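Local coordinates for protein RickCE (Rickettsia bellii, PDB 5HAM) that is a bacterial effector of the CE protease clan that probably acts as a deubiquitinase, at residues K25-Q30 with G132-V137. Residues are numbered along the deposited sequence; the frame is centred on the assembly and turned at random.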
loop_
_atom_site.group_PDB
_atom_site.type_symbol
_atom_site.label_atom_id
_atom_site.label_comp_id
_atom_site.label_asym_id
_atom_site.label_seq_id
_atom_site.Cartn_x
_atom_site.Cartn_y
_atom_site.Cartn_z
ATOM N N LYS A 25 -3.037 -20.694 13.648
ATOM C CA LYS A 25 -2.011 -21.664 14.018
ATOM C C LYS A 25 -1.059 -21.966 12.864
ATOM O O LYS A 25 0.099 -22.311 13.072
ATOM C CB LYS A 25 -2.669 -22.949 14.524
ATOM C CG LYS A 25 -3.397 -22.702 15.821
ATOM C CD LYS A 25 -4.110 -23.908 16.381
ATOM C CE LYS A 25 -4.832 -23.497 17.664
ATOM N NZ LYS A 25 -5.721 -24.547 18.237
ATOM N N LYS A 26 -1.565 -21.826 11.648
ATOM C CA LYS A 26 -0.848 -22.222 10.449
ATOM C C LYS A 26 -0.370 -20.992 9.670
ATOM O O LYS A 26 0.682 -21.007 9.027
ATOM C CB LYS A 26 -1.806 -23.006 9.559
ATOM C CG LYS A 26 -1.275 -24.328 9.081
ATOM C CD LYS A 26 -2.167 -24.910 8.005
ATOM C CE LYS A 26 -3.590 -25.046 8.475
ATOM N NZ LYS A 26 -4.281 -26.111 7.704
ATOM N N PHE A 27 -1.176 -19.935 9.716
ATOM C CA PHE A 27 -0.952 -18.745 8.904
ATOM C C PHE A 27 -0.855 -17.510 9.780
ATOM O O PHE A 27 -1.643 -17.336 10.694
ATOM C CB PHE A 27 -2.107 -18.559 7.916
ATOM C CG PHE A 27 -2.328 -19.737 7.008
ATOM C CD1 PHE A 27 -1.328 -20.162 6.150
ATOM C CD2 PHE A 27 -3.544 -20.407 7.006
ATOM C CE1 PHE A 27 -1.540 -21.245 5.305
ATOM C CE2 PHE A 27 -3.767 -21.484 6.165
ATOM C CZ PHE A 27 -2.759 -21.911 5.311
ATOM N N SER A 28 0.111 -16.649 9.502
ATOM C CA SER A 28 0.165 -15.359 10.186
ATOM C C SER A 28 -0.174 -14.225 9.240
ATOM O O SER A 28 0.391 -14.107 8.157
ATOM C CB SER A 28 1.530 -15.113 10.830
ATOM O OG SER A 28 2.566 -15.242 9.883
ATOM N N VAL A 29 -1.113 -13.400 9.664
ATOM C CA VAL A 29 -1.452 -12.198 8.943
ATOM C C VAL A 29 -0.661 -11.013 9.474
ATOM O O VAL A 29 -0.801 -10.640 10.636
ATOM C CB VAL A 29 -2.939 -11.874 9.087
ATOM C CG1 VAL A 29 -3.249 -10.568 8.367
ATOM C CG2 VAL A 29 -3.759 -13.018 8.544
ATOM N N GLN A 30 0.156 -10.413 8.614
ATOM C CA GLN A 30 0.999 -9.293 9.016
ATOM C C GLN A 30 0.265 -7.972 8.865
ATOM O O GLN A 30 -0.706 -7.879 8.121
ATOM C CB GLN A 30 2.279 -9.272 8.172
ATOM C CG GLN A 30 3.164 -10.475 8.402
ATOM C CD GLN A 30 3.604 -10.572 9.849
ATOM O OE1 GLN A 30 3.974 -9.574 10.457
ATOM N NE2 GLN A 30 3.545 -11.770 10.410
ATOM N N GLY A 132 6.957 -22.106 12.900
ATOM C CA GLY A 132 6.104 -23.182 12.423
ATOM C C GLY A 132 4.948 -22.841 11.490
ATOM O O GLY A 132 4.177 -23.727 11.113
ATOM N N LYS A 133 4.818 -21.574 11.106
ATOM C CA LYS A 133 3.733 -21.157 10.209
ATOM C C LYS A 133 4.012 -21.647 8.794
ATOM O O LYS A 133 5.175 -21.723 8.375
ATOM C CB LYS A 133 3.575 -19.633 10.221
ATOM C CG LYS A 133 3.453 -19.055 11.621
ATOM C CD LYS A 133 2.168 -19.481 12.289
ATOM C CE LYS A 133 2.041 -18.838 13.646
ATOM N NZ LYS A 133 0.877 -19.363 14.408
ATOM N N GLU A 134 2.972 -21.994 8.047
ATOM C CA GLU A 134 3.225 -22.386 6.666
ATOM C C GLU A 134 3.123 -21.227 5.663
ATOM O O GLU A 134 3.578 -21.345 4.528
ATOM C CB GLU A 134 2.411 -23.616 6.239
ATOM C CG GLU A 134 0.931 -23.429 6.118
ATOM C CD GLU A 134 0.257 -24.635 5.471
ATOM O OE1 GLU A 134 0.207 -25.709 6.113
ATOM O OE2 GLU A 134 -0.209 -24.515 4.313
ATOM N N ALA A 135 2.557 -20.105 6.097
ATOM C CA ALA A 135 2.496 -18.905 5.265
ATOM C C ALA A 135 2.329 -17.648 6.099
ATOM O O ALA A 135 1.693 -17.653 7.151
ATOM C CB ALA A 135 1.375 -18.996 4.212
ATOM N N ALA A 136 2.924 -16.571 5.616
ATOM C CA ALA A 136 2.733 -15.252 6.193
ATOM C C ALA A 136 2.149 -14.395 5.089
ATOM O O ALA A 136 2.682 -14.344 3.978
ATOM C CB ALA A 136 4.040 -14.680 6.675
ATOM N N VAL A 137 1.024 -13.762 5.389
ATOM C CA VAL A 137 0.330 -12.950 4.408
ATOM C C VAL A 137 0.533 -11.473 4.743
ATOM O O VAL A 137 0.246 -11.029 5.854
ATOM C CB VAL A 137 -1.171 -13.310 4.389
ATOM C CG1 VAL A 137 -1.941 -12.465 3.361
ATOM C CG2 VAL A 137 -1.349 -14.806 4.140
#
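Phe27, Ser28 and Val29 run beside Ala135, Ala136 and Val137 as a parallel beta pair, at one edge of the mixed five-stranded sheet in the catalytic part of this CE-clan protease. It is a worked example of a sheet edge built by a strand distant in sequence: about a hundred mostly helical residues separate the two, and 27-34 lies outside 135-141. The tight part is the backbone ladder. Ser28 N gives its hydrogen to Ala135 O at 3.0 Å, and Ser28 O accepts from Val137 N. Gln30 N reaches Val137 O at 2.8 Å, with a nearly straight N-H...O angle of 170°. Both peptide groups flanking Val137 are tied to the edge strand.

Side chains alternate across the ladder. On one side the Phe27 ring, its CG beside the backbone N and anti to the carbonyl carbon (chi1 -57°), brings CD1 to 3.5 Å from Ala135 CB, the methyl meeting the ring edge near its plane; Leu22 packs on this ring and on both valines. On the other side Ser28 OG lies 3.6 Å from Ala136 CB while hydrogen-bonding to Asp127 of helix 96-130, whose Ala124 touches Ala136.

At the end near Lys25 and Gly132 the pairing gives way to exposed loops. Here Lys133 NZ makes a weak bond to Lys25 O and a further hydrogen bond to Glu24 O. Lys26 and Glu134 extend side by side in the same direction, yet their charged ends stay 4.8 Å apart (NZ to OE1), so what meets is the lysine's aliphatic chain and the carboxylate. Glu134 CG lies 3.4 Å from Phe27 CE1, the carboxylate and ring planes 79° apart. Glu134 N also donates to Lys26 O at 2.7 Å, in the carbonyl plane.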